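PDB 2VN2: chromosome replication initiation protein, which probably takes part in primosome assembly at the start of chromosome replication, this chain being its N-terminal, magnesium-binding domain. Local coordinates for residues Tyr111-Ala114 and Ala115-Glu119; Leu20-Gly23 and His24-Gln27; Arg73-Gln77 and Lys78-Ala82; Leu39-Gln42 and Ser43-Glu47; Met61-Ser64 and Ala65-Met69. All blocks are in the same frame, centred on the assembly; numbering follows the deposited sequence.

Contact 1 (Tyr111-Ala114 and Ala115-Glu119); sequences YTQA and AQQGE. With MG (magnesium ion), chain E.
The backbone of Tyr-111 to Gln-116 is the last stretch of helix 100-116, with Ala-115 N donating to Tyr-111 O (3.3 Å) and Gln-116 N to Thr-112 O (3.2 Å), before the chain turns away at Gly-118. Gln-117 N donates mainly to Gln-113 O, carrying the helical bonding one step further. Ala-114 O takes two donors: Glu-119 N at 2.6 Å and, weakly, Gln-117 N. Along one flank, Thr-112 and Gln-116 lie side by side, pointing the same way. Thr-112 CG2 is anti to the backbone N (OG1 chi1 -65°), which lays the methyl 3.8 Å from Gln-116 CD. This choice leaves Thr-112 OG1 beside its own backbone N, from where it bonds back to His-108 O. Gln-116 CG in turn sits 3.1 Å from Thr-112 O. Gln-113 and Gln-117 make a second pair lying side by side one residue on, their amide planes 37° apart. The Gln-113 chain bends at chi2 and carries its amide to the magnesium, which His-24, Gln-27 and His-109 also bind. On the other flank Ala-114 is buried, covered by Leu-120 and by Lys-5 of the second subunit, and Glu-119 CB rests 3.2 Å from Ala-114 O. Gly-118, with positive phi (58°), is the C-prime residue, and its N makes a weak 3.1 Å bond to Ala-115 O. Together with the Glu-119 bond this is a Schellman motif, here ending the helix that supplies two of the four residues that bind the magnesium.

Contact 2 (Leu20-Gly23 and His24-Gln27); sequences LLLG and HYKQ. With MG (magnesium ion), chain E.
Leu-21 O accepts from two successive amides, and the tight part of the contact gathers round it: His-24 N lies 3.2 Å from Leu-21 O, standing above the carbonyl plane, while Tyr-25 N makes a weak bond with a bent N-H. Close by, the edge of the imidazole meets the helix, His-24 CD2 coming 2.9 Å from Leu-20 O. One face of the same ring lies against Gly-23 O. With the ring so placed, His-24 ND1 binds the magnesium at 2.3 Å, in a site completed by Gln-27, His-109 and Gln-113, so the turn after helix 19-22 ties itself through the metal to helix 100-116. Tyr-25 has CG between its backbone N and carbonyl carbon (chi1 70°), which sets its ring edge at Leu-21 O and Leu-22 O, with CD2 3.4 Å from Leu-22 O. An alanine here has neither ring nor hydroxyl, and is likely to leave a gap beside Leu-22 O and to deprive Glu-32, and His-40 of the second subunit, of the hydroxyl they bond. The other side is loose and wet. Water 1 bridges Leu-22 O (3.1 Å) and Lys-26 N, and water 2 bridges Gly-23 O and Gln-27 N.

Contact 3 (Arg73-Gln77 and Lys78-Ala82); sequences RRLLQ and KGMIA
Leu-75 and Met-80 meet where a Schellman motif closes helix 65-77, their side chains crossing at about a right angle with Leu-75 CD2 4.0 Å from Met-80 CB. The motif rests on two backbone bonds, Met-80 N to Leu-75 O at 3.0 Å and Gly-79 N to Leu-76 O at 3.1 Å, and on the positive phi of Gly-79, which turns the chain toward strand 82-83. A helix running into a short antiparallel hairpin is consistent with the winged members of the helix-turn-helix clan. On the solvent side Arg-74 and Lys-78 cross obliquely. Arg-74 has CG anti to its backbone N (chi1 174°) and bends at chi2, which brings its guanidinium under the lysine tip: Lys-78 NZ stands 3.6 Å above the plane of the Arg-74 guanidinium, over its centre. The lysine chain, bent at chi2 and chi3, passes Arg-74, Lys-78 CD lying 3.7 Å from Arg-74 CG. Lys-78 NZ also makes a salt bridge to Glu-34 and a hydrogen bond to Gly-29 O, which probably offsets the like charges. A leucine in place of Lys-78 would probably leave Glu-34 without its cationic partner and the Gly-29 carbonyl without this donor. On the buried side Ile-81 turns back under the helix, CG1 lying between its backbone N and carbonyl carbon (chi1 62°). That branch wedges between the two leucines, touching Leu-75 CB at 3.8 Å. Leu-38 and Tyr-97 also pack on Ile-81. Leu-76 slants across Ile-81 and its CD2 ends 3.7 Å from Ile-81 O.

Contact 4 (Leu39-Gln42 and Ser43-Glu47); sequences LHMQ and SFFEE
Gln-42 NE2 donates to Glu-46 OE2 at 2.7 Å, a nearly straight bond one helical turn apart. The two chains lie side by side, both extended beyond CG. The oxygen lies close to the amide plane of Gln-42, but the donor meets OE2 on its syn side, 30° out of the carboxylate plane; the two flat groups are 58° apart. Gln-42 holds CG anti to the backbone N (chi1 -175°), which swings the amide toward the later turn. The other carboxylate oxygen, Glu-46 OE1, forms a salt bridge with Lys-19 of the second subunit. On another face of helix 32-45, Met-41 and Phe-45 run alongside each other, Met-41 CE reaching Phe-45 CZ at 3.7 Å. The Phe-45 ring lies with one face over Met-41 O, which stands 3.4 Å from the ring plane toward its rim; Phe-45 N donates to this same oxygen at 3.0 Å. Phe-44 points elsewhere, forming a cation-pi pair with Arg-60 and packing on Leu-57. The chemistry is thus divided: apolar residues join the helix to helix 54-59 and strand 97-98, while Glu-46 packs on Glu-46 of the third subunit, and the amide and Lys-19 probably offset the crowding of these two acidic groups.

Contact 5 (Met61-Ser64 and Ala65-Met69); sequences MTVS and AAECM
Ser-64 and Glu-67 form a capping box at the N terminus of helix 65-77, the helix that follows the turn after helix 54-59, an arrangement consistent with the helix-turn-helix clan of this domain. Each residue serves the other. Glu-67 N donates to Ser-64 OG at 3.2 Å, giving an acceptor to one of the N-H groups that the start of a helix leaves without one, and in return Ser-64 N donates to Glu-67 OE2 at 2.9 Å in an almost perfectly straight bond (178°). That donor comes from above the carboxylate plane. The serine can reach the helix amide because OG sits between its backbone N and carbonyl carbon (chi1 66°), turned in over the first turn; the same oxygen lies 3.1 Å from Glu-67 OE2. Glu-67 keeps CG anti to its carbonyl carbon and runs extended toward Ser-64, with CG close beside Ser-64 OG. Ser-64 O begins the regular helical bonding by accepting from Cys-68 N at 2.9 Å. The negative carboxylate at the helix start would be expected to interact favourably with the helix dipole. Beneath the polar box runs an apolar contact. Val-63 and Cys-68, the residues just before the cap and four after it, occupy the positions of a hydrophobic staple, with Val-63 CG2 4.2 Å from Cys-68 CB. Cys-68 also packs on Leu-57 and Leu-37, joining the helix to helices 54-59 and 32-45, and Met-61, which rests on Leu-37 and His-40, reaches over from the loop to bring its CE 4.0 Å from Cys-68 SG.

In the fold
From the N terminus the order is contact 2, contact 4, contact 5, contact 3, contact 1; all are local and follow in series, so none nests in or crosses another. Contact 2 turns the chain out of helix 19-22, contact 4 lies at the end of helix 32-45, contact 5 opens helix 65-77 after its loop, and contact 3 closes the same helix. Contact 1 ends helix 100-116. Contacts 4 and 5 meet through His-40 and Met-61, and contacts 3 and 4 through Met-41 and Ile-81, making one compact body. Contacts 1 and 2, far apart in sequence, share the magnesium. Contacts 1, 2, 4 and 5 also touch the second subunit.

Contact 1 (Tyr111-Ala114 and Ala115-Glu119)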
# COMPACT_ATOMS: atom_id res chain seq x y z
N TYR A 111 2.39 17.64 -14.96
CA TYR A 111 1.80 18.89 -15.34
C TYR A 111 1.97 19.26 -16.84
O TYR A 111 1.09 19.74 -17.48
CB TYR A 111 2.42 20.00 -14.53
CG TYR A 111 1.33 20.92 -14.20
CD1 TYR A 111 0.30 20.47 -13.37
CD2 TYR A 111 1.22 22.20 -14.77
CE1 TYR A 111 -0.79 21.23 -13.05
CE2 TYR A 111 0.11 23.01 -14.46
CZ TYR A 111 -0.91 22.51 -13.56
OH TYR A 111 -2.09 23.24 -13.15
N THR A 112 3.17 19.06 -17.31
CA THR A 112 3.57 19.24 -18.70
C THR A 112 2.89 18.24 -19.60
O THR A 112 2.34 18.65 -20.58
CB THR A 112 5.12 19.15 -18.75
OG1 THR A 112 5.64 20.27 -18.02
CG2 THR A 112 5.70 19.05 -20.22
N GLN A 113 2.86 16.94 -19.25
CA GLN A 113 2.04 15.95 -19.99
C GLN A 113 0.54 16.33 -20.07
O GLN A 113 -0.09 16.05 -21.07
CB GLN A 113 2.19 14.58 -19.30
CG GLN A 113 2.23 13.17 -20.08
CD GLN A 113 3.28 12.11 -19.40
OE1 GLN A 113 3.15 11.53 -18.26
NE2 GLN A 113 4.36 11.88 -20.17
N ALA A 114 -0.06 16.88 -19.00
CA ALA A 114 -1.48 17.21 -18.93
C ALA A 114 -1.80 18.32 -20.00
O ALA A 114 -2.78 18.19 -20.75
CB ALA A 114 -1.86 17.70 -17.52
N ALA A 115 -0.97 19.35 -20.02
CA ALA A 115 -1.10 20.50 -20.86
C ALA A 115 -0.93 20.24 -22.34
O ALA A 115 -1.63 20.88 -23.15
CB ALA A 115 -0.08 21.53 -20.43
N GLN A 116 -0.04 19.29 -22.68
CA GLN A 116 0.30 18.83 -24.01
C GLN A 116 -0.72 17.86 -24.53
O GLN A 116 -0.87 17.67 -25.78
CB GLN A 116 1.71 18.19 -24.01
CG GLN A 116 2.74 19.30 -23.63
CD GLN A 116 4.25 18.96 -23.73
OE1 GLN A 116 4.68 17.76 -23.74
NE2 GLN A 116 5.09 20.07 -23.79
N GLN A 117 -1.49 17.28 -23.62
CA GLN A 117 -2.66 16.54 -24.05
C GLN A 117 -3.92 17.37 -23.93
O GLN A 117 -4.99 16.85 -24.04
CB GLN A 117 -2.78 15.25 -23.30
CG GLN A 117 -1.74 14.25 -23.74
CD GLN A 117 -1.59 13.10 -22.73
OE1 GLN A 117 -2.60 12.52 -22.28
NE2 GLN A 117 -0.31 12.79 -22.33
N GLY A 118 -3.79 18.67 -23.73
CA GLY A 118 -4.94 19.55 -23.60
C GLY A 118 -5.87 19.15 -22.45
O GLY A 118 -7.09 19.31 -22.54
N GLU A 119 -5.30 18.61 -21.36
CA GLU A 119 -6.10 17.97 -20.31
C GLU A 119 -6.40 18.95 -19.21
O GLU A 119 -7.15 18.64 -18.29
CB GLU A 119 -5.41 16.75 -19.75
CG GLU A 119 -6.29 15.54 -19.81
CD GLU A 119 -5.95 14.64 -20.96
OE1 GLU A 119 -6.53 14.83 -22.10
OE2 GLU A 119 -5.12 13.71 -20.69
MG MG E . 5.16 10.49 -18.49

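Contact 2 (Leu20-Gly23 and His24-Gln27)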
# COMPACT_ATOMS: atom_id res chain seq x y z
N LEU A 20 1.84 6.40 -10.24
CA LEU A 20 2.38 7.53 -10.95
C LEU A 20 3.90 7.45 -10.96
O LEU A 20 4.50 7.78 -11.96
CB LEU A 20 1.93 8.83 -10.24
CG LEU A 20 0.48 9.23 -10.30
CD1 LEU A 20 0.34 10.52 -9.41
CD2 LEU A 20 0.02 9.50 -11.76
N LEU A 21 4.54 6.99 -9.89
CA LEU A 21 6.00 6.76 -9.94
C LEU A 21 6.44 5.58 -10.86
O LEU A 21 7.35 5.72 -11.67
CB LEU A 21 6.51 6.51 -8.57
CG LEU A 21 7.91 6.84 -8.09
CD1 LEU A 21 8.41 5.79 -7.20
CD2 LEU A 21 8.96 7.38 -9.04
N LEU A 22 5.81 4.43 -10.70
CA LEU A 22 5.92 3.31 -11.61
C LEU A 22 5.67 3.66 -13.04
O LEU A 22 6.35 3.19 -13.91
CB LEU A 22 4.88 2.29 -11.16
CG LEU A 22 5.10 0.90 -11.61
CD1 LEU A 22 6.43 0.46 -11.16
CD2 LEU A 22 3.99 0.08 -10.95
N GLY A 23 4.68 4.50 -13.30
CA GLY A 23 4.35 4.86 -14.65
C GLY A 23 5.33 5.85 -15.33
O GLY A 23 5.22 6.12 -16.54
N HIS A 24 6.25 6.44 -14.59
CA HIS A 24 7.02 7.55 -15.11
C HIS A 24 8.42 7.64 -14.63
O HIS A 24 9.04 8.58 -14.95
CB HIS A 24 6.36 8.89 -14.73
CG HIS A 24 4.94 9.04 -15.22
ND1 HIS A 24 4.61 9.58 -16.46
CD2 HIS A 24 3.76 8.69 -14.63
CE1 HIS A 24 3.28 9.58 -16.60
NE2 HIS A 24 2.75 9.00 -15.53
N TYR A 25 8.93 6.69 -13.86
CA TYR A 25 10.31 6.79 -13.39
C TYR A 25 11.30 6.79 -14.54
O TYR A 25 12.31 7.40 -14.41
CB TYR A 25 10.66 5.67 -12.41
CG TYR A 25 10.75 4.30 -13.05
CD1 TYR A 25 11.98 3.81 -13.59
CD2 TYR A 25 9.60 3.49 -13.14
CE1 TYR A 25 12.02 2.57 -14.24
CE2 TYR A 25 9.65 2.19 -13.73
CZ TYR A 25 10.86 1.75 -14.28
OH TYR A 25 10.89 0.51 -14.83
N LYS A 26 11.07 6.03 -15.62
CA LYS A 26 11.98 6.03 -16.84
C LYS A 26 12.03 7.39 -17.50
O LYS A 26 13.10 7.95 -17.71
CB LYS A 26 11.64 4.91 -17.88
CG LYS A 26 12.08 5.17 -19.30
CD LYS A 26 10.98 4.71 -20.27
CE LYS A 26 11.61 4.45 -21.69
NZ LYS A 26 10.65 3.61 -22.68
N GLN A 27 10.86 7.93 -17.76
CA GLN A 27 10.76 9.30 -18.19
C GLN A 27 11.43 10.30 -17.26
O GLN A 27 11.69 11.41 -17.71
CB GLN A 27 9.29 9.71 -18.39
CG GLN A 27 8.72 9.54 -19.82
CD GLN A 27 7.08 9.44 -19.94
OE1 GLN A 27 6.38 8.55 -19.35
NE2 GLN A 27 6.50 10.40 -20.72
MG MG E . 5.16 10.49 -18.49
O HOH W 1 8.33 4.26 -15.99
O HOH W 2 8.32 5.88 -17.48

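Contact 3 (Arg73-Gln77 and Lys78-Ala82)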
# COMPACT_ATOMS: atom_id res chain seq x y z
N ARG A 73 24.72 8.78 -4.35
CA ARG A 73 25.39 9.93 -4.98
C ARG A 73 24.74 10.42 -6.31
O ARG A 73 24.44 11.61 -6.44
CB ARG A 73 26.90 9.61 -5.15
CG ARG A 73 27.79 10.81 -5.42
CD ARG A 73 29.37 10.58 -5.14
NE ARG A 73 29.74 9.87 -3.87
CZ ARG A 73 30.73 8.96 -3.79
NH1 ARG A 73 31.05 8.34 -2.64
NH2 ARG A 73 31.41 8.65 -4.90
N ARG A 74 24.52 9.53 -7.27
CA ARG A 74 23.88 9.90 -8.58
C ARG A 74 22.41 10.38 -8.40
O ARG A 74 21.97 11.29 -9.12
CB ARG A 74 24.03 8.75 -9.66
CG ARG A 74 23.25 8.97 -11.04
CD ARG A 74 24.16 8.86 -12.43
NE ARG A 74 23.45 8.98 -13.78
CZ ARG A 74 23.09 7.97 -14.62
NH1 ARG A 74 23.32 6.70 -14.31
NH2 ARG A 74 22.44 8.25 -15.76
N LEU A 75 21.66 9.80 -7.45
CA LEU A 75 20.30 10.31 -7.15
C LEU A 75 20.33 11.75 -6.52
O LEU A 75 19.41 12.54 -6.81
CB LEU A 75 19.53 9.38 -6.15
CG LEU A 75 19.08 8.02 -6.76
CD1 LEU A 75 18.62 7.13 -5.62
CD2 LEU A 75 17.96 8.23 -7.78
N LEU A 76 21.31 12.01 -5.61
CA LEU A 76 21.55 13.37 -5.01
C LEU A 76 21.83 14.35 -6.13
O LEU A 76 21.20 15.44 -6.22
CB LEU A 76 22.75 13.41 -3.98
CG LEU A 76 22.45 12.75 -2.63
CD1 LEU A 76 23.64 12.36 -1.80
CD2 LEU A 76 21.40 13.47 -1.79
N GLN A 77 22.72 13.94 -7.01
CA GLN A 77 22.95 14.80 -8.19
C GLN A 77 21.88 14.95 -9.20
O GLN A 77 21.65 16.06 -9.65
CB GLN A 77 24.35 14.65 -8.82
CG GLN A 77 24.56 13.72 -9.91
CD GLN A 77 26.00 13.13 -9.77
OE1 GLN A 77 26.79 13.55 -8.87
NE2 GLN A 77 26.32 12.10 -10.59
N LYS A 78 21.15 13.90 -9.56
CA LYS A 78 19.96 14.15 -10.43
C LYS A 78 18.89 14.97 -9.69
O LYS A 78 17.95 15.34 -10.30
CB LYS A 78 19.37 12.87 -11.00
CG LYS A 78 20.30 12.04 -11.89
CD LYS A 78 19.98 10.52 -11.76
CE LYS A 78 19.92 9.82 -13.10
NZ LYS A 78 19.79 8.36 -12.96
N GLY A 79 18.99 15.21 -8.40
CA GLY A 79 17.95 15.98 -7.66
C GLY A 79 16.66 15.19 -7.49
O GLY A 79 15.54 15.75 -7.34
N MET A 80 16.81 13.87 -7.42
CA MET A 80 15.71 12.95 -6.96
C MET A 80 15.56 12.78 -5.49
O MET A 80 14.49 12.51 -5.01
CB MET A 80 15.80 11.59 -7.65
CG MET A 80 15.69 11.72 -9.22
SD MET A 80 14.13 12.23 -9.83
CE MET A 80 14.91 12.86 -11.28
N ILE A 81 16.62 12.89 -4.72
CA ILE A 81 16.51 12.78 -3.24
C ILE A 81 17.45 13.96 -2.71
O ILE A 81 18.28 14.42 -3.49
CB ILE A 81 17.01 11.44 -2.65
CG1 ILE A 81 18.51 11.20 -2.93
CG2 ILE A 81 16.09 10.21 -3.01
CD1 ILE A 81 19.14 10.08 -2.11
N ALA A 82 17.28 14.41 -1.45
CA ALA A 82 18.09 15.45 -0.85
C ALA A 82 18.36 14.99 0.59
O ALA A 82 17.57 14.24 1.13
CB ALA A 82 17.33 16.78 -0.84

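Contact 4 (Leu39-Gln42 and Ser43-Glu47)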
# COMPACT_ATOMS: atom_id res chain seq x y z
N LEU A 39 12.72 2.28 -3.06
CA LEU A 39 11.78 1.34 -2.26
C LEU A 39 12.52 0.89 -1.11
O LEU A 39 11.97 0.97 -0.01
CB LEU A 39 11.35 0.07 -3.06
CG LEU A 39 10.17 0.27 -4.05
CD1 LEU A 39 9.89 1.71 -4.60
CD2 LEU A 39 10.06 -0.81 -5.23
N HIS A 40 13.79 0.39 -1.28
CA HIS A 40 14.47 0.00 0.04
C HIS A 40 14.57 1.22 1.01
O HIS A 40 14.36 1.03 2.21
CB HIS A 40 15.83 -0.66 -0.05
CG HIS A 40 15.84 -1.98 -0.75
ND1 HIS A 40 15.42 -3.15 -0.18
CD2 HIS A 40 16.25 -2.30 -2.00
CE1 HIS A 40 15.55 -4.14 -1.04
NE2 HIS A 40 16.05 -3.65 -2.15
N MET A 41 14.93 2.43 0.53
CA MET A 41 14.98 3.58 1.43
C MET A 41 13.66 3.83 2.02
O MET A 41 13.64 4.03 3.17
CB MET A 41 15.44 4.92 0.86
CG MET A 41 16.96 4.95 0.31
SD MET A 41 17.30 6.44 -0.78
CE MET A 41 16.35 7.53 0.17
N GLN A 42 12.56 3.82 1.27
CA GLN A 42 11.22 4.03 1.89
C GLN A 42 11.00 3.07 3.08
O GLN A 42 10.56 3.43 4.16
CB GLN A 42 10.09 3.87 0.89
CG GLN A 42 8.71 4.22 1.49
CD GLN A 42 7.56 3.78 0.56
OE1 GLN A 42 7.74 3.65 -0.71
NE2 GLN A 42 6.37 3.48 1.18
N SER A 43 11.39 1.83 2.84
CA SER A 43 11.20 0.74 3.79
C SER A 43 11.97 0.94 5.12
O SER A 43 11.46 0.63 6.19
CB SER A 43 11.67 -0.54 3.09
OG SER A 43 11.47 -1.66 3.91
N PHE A 44 13.21 1.36 5.02
CA PHE A 44 14.01 1.93 6.14
C PHE A 44 13.35 3.14 6.85
O PHE A 44 13.32 3.17 8.08
CB PHE A 44 15.43 2.30 5.68
CG PHE A 44 16.39 1.15 5.65
CD1 PHE A 44 16.77 0.49 6.81
CD2 PHE A 44 16.93 0.71 4.47
CE1 PHE A 44 17.66 -0.61 6.77
CE2 PHE A 44 17.84 -0.37 4.41
CZ PHE A 44 18.19 -1.02 5.52
N PHE A 45 12.84 4.13 6.10
CA PHE A 45 12.13 5.28 6.72
C PHE A 45 10.94 4.76 7.56
O PHE A 45 10.60 5.33 8.58
CB PHE A 45 11.48 6.25 5.69
CG PHE A 45 12.45 6.92 4.74
CD1 PHE A 45 13.86 6.95 5.02
CD2 PHE A 45 11.96 7.56 3.61
CE1 PHE A 45 14.69 7.54 4.20
CE2 PHE A 45 12.79 8.19 2.78
CZ PHE A 45 14.16 8.17 3.06
N GLU A 46 10.24 3.74 7.04
CA GLU A 46 9.05 3.21 7.72
C GLU A 46 9.36 2.32 8.89
O GLU A 46 8.49 2.06 9.65
CB GLU A 46 8.12 2.55 6.77
CG GLU A 46 7.52 3.51 5.88
CD GLU A 46 6.63 2.80 4.96
OE1 GLU A 46 6.31 1.64 5.33
OE2 GLU A 46 6.24 3.35 3.87
N GLU A 47 10.62 1.95 9.06
CA GLU A 47 11.16 1.31 10.25
C GLU A 47 11.83 2.31 11.20
O GLU A 47 12.47 1.87 12.15
CB GLU A 47 12.31 0.37 9.90
CG GLU A 47 12.03 -0.99 9.39
CD GLU A 47 13.38 -1.64 9.06
OE1 GLU A 47 13.47 -2.53 8.15
OE2 GLU A 47 14.39 -1.19 9.69

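Contact 5 (Met61-Ser64 and Ala65-Met69)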
# COMPACT_ATOMS: atom_id res chain seq x y z
N MET A 61 20.07 -5.84 -1.79
CA MET A 61 20.09 -5.61 -3.25
C MET A 61 21.16 -6.52 -3.89
O MET A 61 22.02 -7.04 -3.17
CB MET A 61 20.41 -4.14 -3.64
CG MET A 61 19.78 -3.11 -2.94
SD MET A 61 19.85 -1.36 -3.56
CE MET A 61 19.88 -1.23 -1.94
N THR A 62 21.15 -6.65 -5.21
CA THR A 62 22.19 -7.42 -5.87
C THR A 62 23.51 -6.63 -6.09
O THR A 62 24.49 -7.20 -6.62
CB THR A 62 21.75 -7.89 -7.24
OG1 THR A 62 21.51 -6.72 -8.03
CG2 THR A 62 20.50 -8.84 -7.17
N VAL A 63 23.53 -5.34 -5.75
CA VAL A 63 24.70 -4.52 -5.93
C VAL A 63 25.63 -4.40 -4.64
O VAL A 63 25.13 -4.54 -3.52
CB VAL A 63 24.31 -3.12 -6.47
CG1 VAL A 63 23.57 -3.29 -7.78
CG2 VAL A 63 23.49 -2.40 -5.54
N SER A 64 26.92 -4.10 -4.81
CA SER A 64 27.78 -3.89 -3.70
C SER A 64 27.45 -2.58 -2.99
O SER A 64 26.72 -1.69 -3.47
CB SER A 64 29.26 -3.87 -4.18
OG SER A 64 29.49 -2.75 -5.03
N ALA A 65 28.00 -2.46 -1.77
CA ALA A 65 27.89 -1.30 -0.94
C ALA A 65 28.44 -0.10 -1.71
O ALA A 65 27.90 1.06 -1.74
CB ALA A 65 28.69 -1.57 0.42
N ALA A 66 29.52 -0.36 -2.42
CA ALA A 66 30.17 0.72 -3.18
C ALA A 66 29.30 1.23 -4.34
O ALA A 66 29.26 2.46 -4.56
CB ALA A 66 31.62 0.21 -3.65
N GLU A 67 28.63 0.32 -5.07
CA GLU A 67 27.72 0.67 -6.21
C GLU A 67 26.55 1.41 -5.67
O GLU A 67 26.19 2.44 -6.19
CB GLU A 67 27.22 -0.58 -6.93
CG GLU A 67 28.32 -1.34 -7.65
CD GLU A 67 27.91 -2.74 -8.19
OE1 GLU A 67 27.53 -2.72 -9.40
OE2 GLU A 67 27.97 -3.84 -7.49
N CYS A 68 25.98 0.88 -4.59
CA CYS A 68 24.88 1.54 -3.84
C CYS A 68 25.30 2.99 -3.39
O CYS A 68 24.60 3.98 -3.65
CB CYS A 68 24.39 0.56 -2.70
SG CYS A 68 22.99 1.25 -1.79
N MET A 69 26.48 3.21 -2.85
CA MET A 69 26.89 4.63 -2.56
C MET A 69 26.97 5.47 -3.79
O MET A 69 26.65 6.66 -3.80
CB MET A 69 28.27 4.74 -1.83
CG MET A 69 28.67 6.29 -1.69
SD MET A 69 27.50 7.11 -0.54
CE MET A 69 26.75 8.50 -1.40